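RagB/SusD domain protein (Flavobacterium johnsoniae, PDB 5J5U) binds chitin and, as a SusD homologue from a chitin utilization locus, probably helps capture chitin at the outer membrane for uptake. Local coordinates at residues S50-W53 with A54-E57; L39-S42 with G43-Q47; L247-G250 with F251-E255; Y32-H35 with R36-I40; P445-L448 with Y449-N452. All blocks are in the same frame, centred on the assembly; numbering follows the deposited sequence.

Interaction 1: S50-W53 with A54-E57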
loop_
_atom_site.group_PDB
_atom_site.type_symbol
_atom_site.label_atom_id
_atom_site.label_comp_id
_atom_site.label_asym_id
_atom_site.label_seq_id
_atom_site.Cartn_x
_atom_site.Cartn_y
_atom_site.Cartn_z
ATOM N N SER A 50 11.097 -9.481 -7.717
ATOM C CA SER A 50 12.229 -10.366 -7.414
ATOM C C SER A 50 13.458 -10.073 -8.302
ATOM O O SER A 50 13.337 -9.507 -9.377
ATOM C CB SER A 50 11.792 -11.835 -7.543
ATOM O OG SER A 50 12.698 -12.695 -6.869
ATOM N N GLY A 51 14.651 -10.454 -7.866
ATOM C CA GLY A 51 15.805 -10.283 -8.727
ATOM C C GLY A 51 16.997 -9.547 -8.165
ATOM O O GLY A 51 18.133 -9.966 -8.383
ATOM N N SER A 52 16.751 -8.430 -7.487
ATOM C CA SER A 52 17.830 -7.664 -6.875
ATOM C C SER A 52 18.339 -8.351 -5.599
ATOM O O SER A 52 17.635 -9.164 -5.007
ATOM C CB SER A 52 17.377 -6.243 -6.543
ATOM O OG SER A 52 16.692 -6.183 -5.299
ATOM N N TRP A 53 19.555 -8.024 -5.184
ATOM C CA TRP A 53 20.127 -8.585 -3.966
ATOM C C TRP A 53 19.263 -8.310 -2.735
ATOM O O TRP A 53 18.840 -9.232 -2.052
ATOM C CB TRP A 53 21.544 -8.036 -3.734
ATOM C CG TRP A 53 22.089 -8.328 -2.372
ATOM C CD1 TRP A 53 22.274 -7.431 -1.355
ATOM C CD2 TRP A 53 22.496 -9.609 -1.857
ATOM N NE1 TRP A 53 22.791 -8.072 -0.250
ATOM C CE2 TRP A 53 22.939 -9.406 -0.533
ATOM C CE3 TRP A 53 22.539 -10.902 -2.390
ATOM C CZ2 TRP A 53 23.408 -10.444 0.265
ATOM C CZ3 TRP A 53 23.006 -11.936 -1.596
ATOM C CH2 TRP A 53 23.439 -11.699 -0.283
ATOM N N ALA A 54 18.971 -7.044 -2.471
ATOM C CA ALA A 54 18.257 -6.687 -1.242
ATOM C C ALA A 54 16.840 -7.309 -1.165
ATOM O O ALA A 54 16.448 -7.939 -0.155
ATOM C CB ALA A 54 18.187 -5.164 -1.124
ATOM N N VAL A 55 16.081 -7.160 -2.239
ATOM C CA VAL A 55 14.689 -7.599 -2.204
ATOM C C VAL A 55 14.620 -9.134 -2.123
ATOM O O VAL A 55 13.907 -9.690 -1.287
ATOM C CB VAL A 55 13.902 -7.052 -3.427
ATOM C CG1 VAL A 55 12.512 -7.579 -3.439
ATOM C CG2 VAL A 55 13.866 -5.504 -3.413
ATOM N N THR A 56 15.408 -9.808 -2.951
ATOM C CA THR A 56 15.366 -11.260 -3.018
ATOM C C THR A 56 15.919 -11.901 -1.764
ATOM O O THR A 56 15.289 -12.820 -1.195
ATOM C CB THR A 56 16.173 -11.836 -4.201
ATOM O OG1 THR A 56 15.862 -11.123 -5.396
ATOM C CG2 THR A 56 15.862 -13.333 -4.376
ATOM N N GLU A 57 17.095 -11.423 -1.354
ATOM C CA GLU A 57 17.802 -12.009 -0.223
ATOM C C GLU A 57 17.012 -11.838 1.054
ATOM O O GLU A 57 16.899 -12.801 1.817
ATOM C CB GLU A 57 19.203 -11.413 -0.071
ATOM C CG GLU A 57 19.982 -11.885 1.170
ATOM C CD GLU A 57 20.453 -13.356 1.097
ATOM O OE1 GLU A 57 20.055 -14.095 0.178
ATOM O OE2 GLU A 57 21.232 -13.778 1.970
#
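Helix 53-60 begins with an N-cap, in which Ser52 binds the first turn that follows it. Ser52 OG accepts from Val55 N at 3.3 Å. This bond is long but fairly straight, with 160° at the hydrogen. The hydroxyl can turn toward the helix start because it stands between its own backbone N and carbonyl carbon (chi1 83°). OG has a stronger partner in OD1 of Asp258.

The carbonyl of Ser52 is gripped twice, both times by Thr56. Thr56 N lies 3.1 Å from Ser52 O. The Thr56 hydroxyl gives its proton to the same atom, with OG1 2.7 Å from Ser52 O. Both donors are tilted from the carbonyl plane. Thr56 OG1 also accepts from Gly51 N at 2.8 Å. One hydroxyl therefore ties the loop to the helix, and its two bonds fix its rotation.

A second pairing lies one residue further along, in the same first turn. Glu57 N bonds to Trp53 O at 2.9 Å, and the two side chains run side by side in the same direction. The Trp53 ring also meets Phe307, and the Glu57 carboxylate forms salt bridges with Lys61 and Lys63. That carboxylate is nearly parallel to the indole, with the planes 17° apart. Glu57 CG makes a CH-pi contact over one face, 3.9 Å from the centroid of the Trp53 six-membered ring.

Interaction 2: L39-S42 with G43-Q47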
loop_
_atom_site.group_PDB
_atom_site.type_symbol
_atom_site.label_atom_id
_atom_site.label_comp_id
_atom_site.label_asym_id
_atom_site.label_seq_id
_atom_site.Cartn_x
_atom_site.Cartn_y
_atom_site.Cartn_z
ATOM N N LEU A 39 9.514 -1.568 -0.712
ATOM C CA LEU A 39 10.183 -2.348 -1.745
ATOM C C LEU A 39 10.653 -3.711 -1.239
ATOM O O LEU A 39 10.216 -4.722 -1.728
ATOM C CB LEU A 39 11.383 -1.564 -2.325
ATOM C CG LEU A 39 12.166 -2.132 -3.536
ATOM C CD1 LEU A 39 11.239 -2.792 -4.542
ATOM C CD2 LEU A 39 13.020 -1.072 -4.245
ATOM N N ILE A 40 11.528 -3.733 -0.247
ATOM C CA ILE A 40 12.192 -4.975 0.125
ATOM C C ILE A 40 11.264 -5.941 0.846
ATOM O O ILE A 40 11.038 -7.049 0.359
ATOM C CB ILE A 40 13.451 -4.717 1.016
ATOM C CG1 ILE A 40 14.565 -4.081 0.195
ATOM C CG2 ILE A 40 13.933 -6.026 1.629
ATOM C CD1 ILE A 40 15.672 -3.443 1.033
ATOM N N TYR A 41 10.737 -5.556 2.001
ATOM C CA TYR A 41 9.959 -6.533 2.775
ATOM C C TYR A 41 8.510 -6.684 2.268
ATOM O O TYR A 41 8.137 -7.793 1.865
ATOM C CB TYR A 41 9.966 -6.196 4.263
ATOM C CG TYR A 41 11.146 -6.784 5.022
ATOM C CD1 TYR A 41 11.729 -7.982 4.635
ATOM C CD2 TYR A 41 11.690 -6.121 6.115
ATOM C CE1 TYR A 41 12.811 -8.509 5.327
ATOM C CE2 TYR A 41 12.764 -6.642 6.825
ATOM C CZ TYR A 41 13.328 -7.828 6.424
ATOM O OH TYR A 41 14.403 -8.321 7.118
ATOM N N SER A 42 7.696 -5.620 2.249
ATOM C CA SER A 42 6.296 -5.801 1.763
ATOM C C SER A 42 6.289 -6.323 0.334
ATOM O O SER A 42 5.611 -7.309 0.032
ATOM C CB SER A 42 5.476 -4.500 1.823
ATOM O OG SER A 42 5.190 -4.126 3.154
ATOM N N GLY A 43 7.086 -5.662 -0.514
ATOM C CA GLY A 43 7.228 -6.007 -1.911
ATOM C C GLY A 43 7.739 -7.408 -2.175
ATOM O O GLY A 43 7.301 -8.052 -3.130
ATOM N N GLY A 44 8.673 -7.886 -1.363
ATOM C CA GLY A 44 9.124 -9.251 -1.519
ATOM C C GLY A 44 8.138 -10.266 -0.940
ATOM O O GLY A 44 7.936 -11.339 -1.516
ATOM N N PHE A 45 7.522 -9.929 0.198
ATOM C CA PHE A 45 6.575 -10.825 0.873
ATOM C C PHE A 45 5.400 -11.146 -0.064
ATOM O O PHE A 45 4.967 -12.289 -0.163
ATOM C CB PHE A 45 6.007 -10.219 2.173
ATOM C CG PHE A 45 7.000 -10.051 3.292
ATOM C CD1 PHE A 45 8.270 -10.605 3.232
ATOM C CD2 PHE A 45 6.634 -9.341 4.434
ATOM C CE1 PHE A 45 9.169 -10.442 4.275
ATOM C CE2 PHE A 45 7.527 -9.162 5.490
ATOM C CZ PHE A 45 8.796 -9.720 5.411
ATOM N N VAL A 46 4.870 -10.125 -0.729
ATOM C CA VAL A 46 3.661 -10.328 -1.515
ATOM C C VAL A 46 4.030 -10.573 -3.008
ATOM O O VAL A 46 3.168 -10.650 -3.864
ATOM C CB VAL A 46 2.688 -9.128 -1.322
ATOM C CG1 VAL A 46 3.028 -7.959 -2.285
ATOM C CG2 VAL A 46 1.252 -9.568 -1.464
ATOM N N GLN A 47 5.327 -10.759 -3.270
ATOM C CA GLN A 47 5.834 -11.167 -4.565
ATOM C C GLN A 47 5.416 -10.208 -5.684
ATOM O O GLN A 47 5.062 -10.619 -6.795
ATOM C CB GLN A 47 5.393 -12.597 -4.858
ATOM C CG GLN A 47 5.838 -13.571 -3.777
ATOM C CD GLN A 47 5.601 -15.065 -4.131
ATOM O OE1 GLN A 47 4.731 -15.406 -4.942
ATOM N NE2 GLN A 47 6.376 -15.951 -3.500
#
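Phe45 lays one face of its ring over the backbone carbonyl of Tyr41, and its far end reaches the Tyr41 ring. The two rings are near parallel, at 28°, but slid so far apart that they barely overlap. Their centroids are 5.2 Å apart. The touch is made by Phe45 CZ, 3.5 Å from Tyr41 CD1. Tyr41 CB sits over the same Phe45 ring, 4.2 Å from its centroid, in a CH-pi contact. Phe45 CG lies opposite its own carbonyl carbon (chi1 -68°), which swings the ring back over the preceding turn.

This is the C-terminal end of helix 31-45, where the wider pi-type turn that includes 39-42 gives way to ordinary helical bonding: Phe45 N bonds to Tyr41 O at 2.8 Å and Val46 N to Ser42 O at 3.0 Å. Gly43 CA comes within 3.3 Å of Leu39 O, a CA-H...O contact, and a side chain built on Gly43 would clash with that oxygen. Replacing Phe45 by an alanine would probably open a gap between Tyr41, Tyr419 and Pro445 and take away the ring that covers the Tyr41 carbonyl. The Tyr41 hydroxyl is held by Lys63 O and Val65 N.

Interaction 3: L247-G250 with F251-E255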
loop_
_atom_site.group_PDB
_atom_site.type_symbol
_atom_site.label_atom_id
_atom_site.label_comp_id
_atom_site.label_asym_id
_atom_site.label_seq_id
_atom_site.Cartn_x
_atom_site.Cartn_y
_atom_site.Cartn_z
ATOM N N LEU A 247 10.553 5.665 -3.287
ATOM C CA LEU A 247 10.497 4.322 -3.858
ATOM C C LEU A 247 11.492 4.211 -5.018
ATOM O O LEU A 247 12.217 3.207 -5.133
ATOM C CB LEU A 247 9.083 3.979 -4.327
ATOM C CG LEU A 247 8.991 2.643 -5.052
ATOM C CD1 LEU A 247 9.433 1.508 -4.146
ATOM C CD2 LEU A 247 7.572 2.392 -5.596
ATOM N N SER A 248 11.552 5.251 -5.851
ATOM C CA SER A 248 12.526 5.256 -6.937
ATOM C C SER A 248 13.925 5.262 -6.356
ATOM O O SER A 248 14.802 4.571 -6.840
ATOM C CB SER A 248 12.345 6.464 -7.858
ATOM O OG SER A 248 11.037 6.496 -8.394
ATOM N N TYR A 249 14.117 5.998 -5.274
ATOM C CA TYR A 249 15.397 5.945 -4.580
ATOM C C TYR A 249 15.779 4.485 -4.294
ATOM O O TYR A 249 16.927 4.082 -4.496
ATOM C CB TYR A 249 15.350 6.750 -3.283
ATOM C CG TYR A 249 16.533 6.501 -2.382
ATOM C CD1 TYR A 249 17.762 7.086 -2.656
ATOM C CD2 TYR A 249 16.423 5.688 -1.258
ATOM C CE1 TYR A 249 18.849 6.872 -1.845
ATOM C CE2 TYR A 249 17.512 5.457 -0.437
ATOM C CZ TYR A 249 18.724 6.060 -0.740
ATOM O OH TYR A 249 19.819 5.858 0.058
ATOM N N GLY A 250 14.822 3.693 -3.816
ATOM C CA GLY A 250 15.106 2.278 -3.603
ATOM C C GLY A 250 15.444 1.547 -4.909
ATOM O O GLY A 250 16.421 0.818 -4.983
ATOM N N PHE A 251 14.620 1.750 -5.934
ATOM C CA PHE A 251 14.870 1.195 -7.268
ATOM C C PHE A 251 16.277 1.502 -7.797
ATOM O O PHE A 251 16.911 0.644 -8.409
ATOM C CB PHE A 251 13.826 1.718 -8.258
ATOM C CG PHE A 251 12.493 1.014 -8.167
ATOM C CD1 PHE A 251 12.430 -0.356 -7.939
ATOM C CD2 PHE A 251 11.310 1.716 -8.323
ATOM C CE1 PHE A 251 11.198 -1.006 -7.863
ATOM C CE2 PHE A 251 10.064 1.073 -8.256
ATOM C CZ PHE A 251 10.012 -0.283 -8.025
ATOM N N ILE A 252 16.765 2.712 -7.523
ATOM C CA ILE A 252 18.068 3.196 -8.007
ATOM C C ILE A 252 19.215 2.685 -7.124
ATOM O O ILE A 252 20.284 2.368 -7.624
ATOM C CB ILE A 252 18.090 4.740 -8.101
ATOM C CG1 ILE A 252 17.133 5.198 -9.201
ATOM C CG2 ILE A 252 19.474 5.267 -8.446
ATOM C CD1 ILE A 252 16.755 6.673 -9.146
ATOM N N SER A 253 18.987 2.550 -5.822
ATOM C CA SER A 253 20.029 1.996 -4.955
ATOM C C SER A 253 20.164 0.473 -5.124
ATOM O O SER A 253 21.162 -0.104 -4.724
ATOM C CB SER A 253 19.753 2.342 -3.504
ATOM O OG SER A 253 19.278 3.666 -3.435
ATOM N N ASP A 254 19.161 -0.167 -5.707
ATOM C CA ASP A 254 19.284 -1.568 -6.111
ATOM C C ASP A 254 19.952 -1.691 -7.485
ATOM O O ASP A 254 19.977 -2.780 -8.085
ATOM C CB ASP A 254 17.924 -2.258 -6.139
ATOM C CG ASP A 254 17.377 -2.516 -4.752
ATOM O OD1 ASP A 254 18.153 -2.504 -3.772
ATOM O OD2 ASP A 254 16.161 -2.755 -4.640
ATOM N N GLU A 255 20.481 -0.570 -7.979
ATOM C CA GLU A 255 21.152 -0.524 -9.285
ATOM C C GLU A 255 20.270 -1.030 -10.424
ATOM O O GLU A 255 20.759 -1.707 -11.326
ATOM C CB GLU A 255 22.434 -1.355 -9.249
ATOM C CG GLU A 255 23.412 -0.967 -8.154
ATOM C CD GLU A 255 24.657 -1.825 -8.194
ATOM O OE1 GLU A 255 25.203 -2.021 -9.300
ATOM O OE2 GLU A 255 25.077 -2.325 -7.127
#
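Phe251 packs back on Leu247 and Ser248 in the last turns of helix 246-253, which a Schellman motif closes. Its CB lies 3.3 Å from Ser248 O. CG stands near the Leu247 carbonyl, and CD2 follows at 3.6 Å from Leu247 O. CE2 then reaches the leucine side chain, 3.7 Å from Leu247 CG. Leu247 CD1 sits over one face of the ring, offset toward the rim. The ring takes this course because Phe251 CG is turned away from its own carbonyl carbon, beside the backbone N (chi1 -79°). The backbone of the same residue is held by the same partner, with Phe251 N 2.9 Å from Leu247 O. Helix 31-45 lies against this side, where Phe251 meets Leu39.

On another side of the helix, Ser253 grips the carbonyl of Tyr249 with two groups. Ser253 N is 2.9 Å from Tyr249 O, and Ser253 OG donates to the same oxygen at 2.6 Å. The two donors come from opposite faces of the carbonyl plane. The OG bond also sets the hydroxyl over the centre of the Tyr249 ring, with Ser253 OG 3.5 Å above its plane. Asp254 N continues the ladder to Gly250 O, while Asp254 OD1 bonds to NE2 of His35. Glu255, with positive phi, is the C-prime residue of the Schellman motif. His256 N reaches back to Phe251 O, and Glu255 N bonds to Ile252 O at 3.0 Å.

Interaction 4: Y32-H35 with R36-I40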
loop_
_atom_site.group_PDB
_atom_site.type_symbol
_atom_site.label_atom_id
_atom_site.label_comp_id
_atom_site.label_asym_id
_atom_site.label_seq_id
_atom_site.Cartn_x
_atom_site.Cartn_y
_atom_site.Cartn_z
ATOM N N TYR A 32 14.322 6.058 2.811
ATOM C CA TYR A 32 14.770 5.146 3.854
ATOM C C TYR A 32 13.745 4.027 4.123
ATOM O O TYR A 32 14.130 2.857 4.152
ATOM C CB TYR A 32 15.093 5.915 5.146
ATOM C CG TYR A 32 15.726 5.059 6.214
ATOM C CD1 TYR A 32 14.983 4.577 7.286
ATOM C CD2 TYR A 32 17.071 4.703 6.135
ATOM C CE1 TYR A 32 15.569 3.780 8.255
ATOM C CE2 TYR A 32 17.659 3.911 7.090
ATOM C CZ TYR A 32 16.905 3.445 8.142
ATOM O OH TYR A 32 17.488 2.652 9.097
ATOM N N TYR A 33 12.459 4.333 4.288
ATOM C CA TYR A 33 11.526 3.213 4.512
ATOM C C TYR A 33 10.745 2.806 3.286
ATOM O O TYR A 33 10.136 1.739 3.287
ATOM C CB TYR A 33 10.546 3.472 5.673
ATOM C CG TYR A 33 9.491 4.527 5.505
ATOM C CD1 TYR A 33 8.371 4.317 4.713
ATOM C CD2 TYR A 33 9.581 5.726 6.204
ATOM C CE1 TYR A 33 7.367 5.307 4.584
ATOM C CE2 TYR A 33 8.603 6.706 6.098
ATOM C CZ TYR A 33 7.504 6.494 5.295
ATOM O OH TYR A 33 6.551 7.472 5.210
ATOM N N GLN A 34 10.745 3.627 2.241
ATOM C CA GLN A 34 10.188 3.157 0.971
ATOM C C GLN A 34 11.033 2.013 0.460
ATOM O O GLN A 34 10.520 1.026 -0.083
ATOM C CB GLN A 34 10.133 4.276 -0.082
ATOM C CG GLN A 34 9.113 5.341 0.202
ATOM C CD GLN A 34 7.680 4.819 0.127
ATOM O OE1 GLN A 34 7.393 3.793 -0.507
ATOM N NE2 GLN A 34 6.778 5.526 0.787
ATOM N N HIS A 35 12.340 2.141 0.639
ATOM C CA HIS A 35 13.241 1.098 0.192
ATOM C C HIS A 35 13.062 -0.154 1.066
ATOM O O HIS A 35 12.978 -1.277 0.560
ATOM C CB HIS A 35 14.702 1.603 0.237
ATOM C CG HIS A 35 15.674 0.732 -0.495
ATOM N ND1 HIS A 35 17.034 0.962 -0.485
ATOM C CD2 HIS A 35 15.485 -0.364 -1.272
ATOM C CE1 HIS A 35 17.641 0.038 -1.209
ATOM N NE2 HIS A 35 16.725 -0.778 -1.700
ATOM N N ARG A 36 12.997 0.038 2.381
ATOM C CA ARG A 36 13.043 -1.101 3.298
ATOM C C ARG A 36 11.654 -1.728 3.568
ATOM O O ARG A 36 11.502 -2.945 3.551
ATOM C CB ARG A 36 13.704 -0.669 4.606
ATOM C CG ARG A 36 15.199 -0.392 4.461
ATOM C CD ARG A 36 15.760 0.469 5.613
ATOM N NE ARG A 36 17.212 0.645 5.478
ATOM C CZ ARG A 36 17.790 1.497 4.633
ATOM N NH1 ARG A 36 17.045 2.269 3.856
ATOM N NH2 ARG A 36 19.109 1.573 4.557
ATOM N N THR A 37 10.635 -0.904 3.772
ATOM C CA THR A 37 9.328 -1.430 4.146
ATOM C C THR A 37 8.427 -1.698 2.951
ATOM O O THR A 37 7.717 -2.695 2.928
ATOM C CB THR A 37 8.586 -0.473 5.093
ATOM O OG1 THR A 37 9.491 -0.001 6.089
ATOM C CG2 THR A 37 7.442 -1.206 5.773
ATOM N N ASN A 38 8.463 -0.807 1.966
ATOM C CA ASN A 38 7.667 -0.946 0.743
ATOM C C ASN A 38 8.323 -1.930 -0.234
ATOM O O ASN A 38 7.770 -3.019 -0.510
ATOM C CB ASN A 38 7.471 0.446 0.088
ATOM C CG ASN A 38 6.617 0.427 -1.204
ATOM O OD1 ASN A 38 6.173 -0.617 -1.697
ATOM N ND2 ASN A 38 6.401 1.614 -1.754
ATOM N N LEU A 39 9.514 -1.568 -0.712
ATOM C CA LEU A 39 10.183 -2.348 -1.745
ATOM C C LEU A 39 10.653 -3.711 -1.239
ATOM O O LEU A 39 10.216 -4.722 -1.728
ATOM C CB LEU A 39 11.383 -1.564 -2.325
ATOM C CG LEU A 39 12.166 -2.132 -3.536
ATOM C CD1 LEU A 39 11.239 -2.792 -4.542
ATOM C CD2 LEU A 39 13.020 -1.072 -4.245
ATOM N N ILE A 40 11.528 -3.733 -0.247
ATOM C CA ILE A 40 12.192 -4.975 0.125
ATOM C C ILE A 40 11.264 -5.941 0.846
ATOM O O ILE A 40 11.038 -7.049 0.359
ATOM C CB ILE A 40 13.451 -4.717 1.016
ATOM C CG1 ILE A 40 14.565 -4.081 0.195
ATOM C CG2 ILE A 40 13.933 -6.026 1.629
ATOM C CD1 ILE A 40 15.672 -3.443 1.033
#
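Gln34 OE1 receives Asn38 ND2 at 2.7 Å in an almost straight bond, with 176° at the hydrogen. The donor lies nearly on the line of the C=O, and the oxygen lies in the Asn38 amide plane. The two amides are nevertheless turned 75° against each other. The bend at chi2 of Gln34 brings its carbonyl round to Asn38. ND2 also donates to Phe413 O, and Asn38 OD1 accepts from Ser415 N, so both polar atoms of the buried Asn38 amide have partners.

Arg36 lies flat on Tyr32. The guanidinium and ring centres are 4.0 Å apart, with the planes at 19°, and Arg36 CD sits over the ring centre. The edge of the same guanidinium is used as well: Arg36 NH1 is 3.0 Å from Tyr32 O, in the carbonyl plane and on a lone pair. NE forms a salt bridge with Glu67. Stack and bonds together fix the group.

Leu39 N bonds to Gln34 O at 2.9 Å and Ile40 N to His35 O at 3.0 Å. Both span five residues, the mark of a pi-type widening in helix 31-45. Ile40 CD1 approaches the imidazole obliquely, 3.9 Å from His35 CD2. Helix 66-90 covers Tyr32, Tyr33 and Thr37, helix 53-60 packs on Leu39 and Ile40, helix 246-253 meets His35 and Leu39, and strand 332-335 touches Gln34 and Asn38.

Interaction 5: P445-L448 with Y449-N452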
loop_
_atom_site.group_PDB
_atom_site.type_symbol
_atom_site.label_atom_id
_atom_site.label_comp_id
_atom_site.label_asym_id
_atom_site.label_seq_id
_atom_site.Cartn_x
_atom_site.Cartn_y
_atom_site.Cartn_z
ATOM N N PRO A 445 6.168 -13.971 6.648
ATOM C CA PRO A 445 6.064 -13.155 7.853
ATOM C C PRO A 445 4.753 -12.397 7.884
ATOM O O PRO A 445 4.325 -11.862 6.849
ATOM C CB PRO A 445 7.264 -12.215 7.736
ATOM C CG PRO A 445 8.235 -12.967 6.872
ATOM C CD PRO A 445 7.380 -13.661 5.869
ATOM N N THR A 446 4.123 -12.331 9.053
ATOM C CA THR A 446 2.806 -11.720 9.131
ATOM C C THR A 446 2.794 -10.383 9.886
ATOM O O THR A 446 1.735 -9.787 10.075
ATOM C CB THR A 446 1.784 -12.695 9.749
ATOM O OG1 THR A 446 2.373 -13.370 10.866
ATOM C CG2 THR A 446 1.363 -13.735 8.687
ATOM N N ARG A 447 3.970 -9.923 10.309
ATOM C CA ARG A 447 4.149 -8.545 10.816
ATOM C C ARG A 447 5.645 -8.256 10.853
ATOM O O ARG A 447 6.438 -9.168 10.714
ATOM C CB ARG A 447 3.539 -8.363 12.210
ATOM C CG ARG A 447 4.294 -9.162 13.312
ATOM C CD ARG A 447 3.659 -9.041 14.710
ATOM N NE ARG A 447 3.960 -7.767 15.379
ATOM C CZ ARG A 447 5.048 -7.524 16.124
ATOM N NH1 ARG A 447 5.966 -8.460 16.289
ATOM N NH2 ARG A 447 5.228 -6.327 16.696
ATOM N N LEU A 448 6.034 -7.003 11.038
ATOM C CA LEU A 448 7.416 -6.693 11.374
ATOM C C LEU A 448 7.455 -6.372 12.882
ATOM O O LEU A 448 6.403 -6.206 13.526
ATOM C CB LEU A 448 7.953 -5.535 10.524
ATOM C CG LEU A 448 7.983 -5.775 9.003
ATOM C CD1 LEU A 448 8.523 -4.543 8.270
ATOM C CD2 LEU A 448 8.808 -7.017 8.629
ATOM N N TYR A 449 8.652 -6.326 13.461
ATOM C CA TYR A 449 8.753 -6.355 14.918
ATOM C C TYR A 449 9.227 -5.013 15.510
ATOM O O TYR A 449 9.976 -4.266 14.874
ATOM C CB TYR A 449 9.668 -7.518 15.339
ATOM C CG TYR A 449 10.993 -7.597 14.591
ATOM C CD1 TYR A 449 11.126 -8.370 13.438
ATOM C CD2 TYR A 449 12.114 -6.905 15.041
ATOM C CE1 TYR A 449 12.334 -8.449 12.755
ATOM C CE2 TYR A 449 13.326 -6.988 14.369
ATOM C CZ TYR A 449 13.425 -7.767 13.219
ATOM O OH TYR A 449 14.619 -7.826 12.536
ATOM N N TYR A 450 8.781 -4.722 16.732
ATOM C CA TYR A 450 9.184 -3.492 17.425
ATOM C C TYR A 450 10.693 -3.508 17.655
ATOM O O TYR A 450 11.258 -4.572 17.907
ATOM C CB TYR A 450 8.500 -3.350 18.782
ATOM C CG TYR A 450 7.014 -3.639 18.895
ATOM C CD1 TYR A 450 6.086 -3.083 18.036
ATOM C CD2 TYR A 450 6.549 -4.454 19.920
ATOM C CE1 TYR A 450 4.715 -3.354 18.194
ATOM C CE2 TYR A 450 5.209 -4.724 20.095
ATOM C CZ TYR A 450 4.293 -4.184 19.240
ATOM O OH TYR A 450 2.965 -4.483 19.439
ATOM N N PRO A 451 11.354 -2.331 17.566
ATOM C CA PRO A 451 12.794 -2.304 17.857
ATOM C C PRO A 451 13.081 -2.550 19.332
ATOM O O PRO A 451 12.300 -2.142 20.209
ATOM C CB PRO A 451 13.227 -0.884 17.430
ATOM C CG PRO A 451 11.981 -0.075 17.518
ATOM C CD PRO A 451 10.838 -1.004 17.181
ATOM N N ASN A 452 14.192 -3.231 19.576
ATOM C CA ASN A 452 14.674 -3.545 20.903
ATOM C C ASN A 452 14.912 -2.293 21.790
ATOM O O ASN A 452 14.883 -2.367 23.023
ATOM C CB ASN A 452 15.954 -4.382 20.789
ATOM C CG ASN A 452 16.365 -4.972 22.113
ATOM O OD1 ASN A 452 15.546 -5.565 22.803
ATOM N ND2 ASN A 452 17.623 -4.777 22.498
#
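The Tyr450 ring carries Arg447 NH2 on one face, 3.3 Å above its plane and over its centre. The guanidinium comes edge-on, with the two planes 74° apart. This is a cation-pi contact, with Arg447 CZ 4.7 Å from the Tyr450 ring centroid. The closest approach is from NH2 to Tyr450 CE1 at 3.4 Å. One face of the guanidinium looks onto the Tyr449 backbone, and Arg447 NH1 lies 3.8 Å from Tyr449 CA. The arginine chain is bent at chi3 (-77°), which turns its head along the chain toward the tyrosines.

The guanidinium is further held by backbone and amide oxygens. NH1 donates to Asp474 O and Asn473 OD1, and NH2 to Tyr119 O. With a leucine in place of Tyr450, the guanidinium would probably lose the aromatic face under NH2, and Trp73 and Tyr140 would lose a ring they pack against.

These residues form an extended loop between helices 415-425 and 452-457, in a largely helical SusD-type fold. Leu448 packs on helices 31-45 and 98-119. Tyr449 lies on helix 66-90, and Tyr450 meets Tyr119 at the end of helix 98-119.

In the fold
Interactions 2 and 4 share helix 31-45 and its residues Leu39 and Ile40. Both are buried, their centres about 11 Å from the centre of the chain. Interaction 4 is the more polar, with an amide pair and a stacked arginine; interaction 2 relies on aromatic packing. Interaction 1 starts helix 53-60 and is mostly buried, with Trp53 at the surface. Interaction 3 ends helix 246-253 and is only partly buried. Both pack on helix 31-45: Val55 CG2 lies 3.8 Å from Leu39 CG, and Asp254 OD1 probably bonds to His35 NE2 at 3.1 Å. Interaction 5 is a buried loop contact without helical bonds. It touches interaction 2 through Pro445 and Leu448.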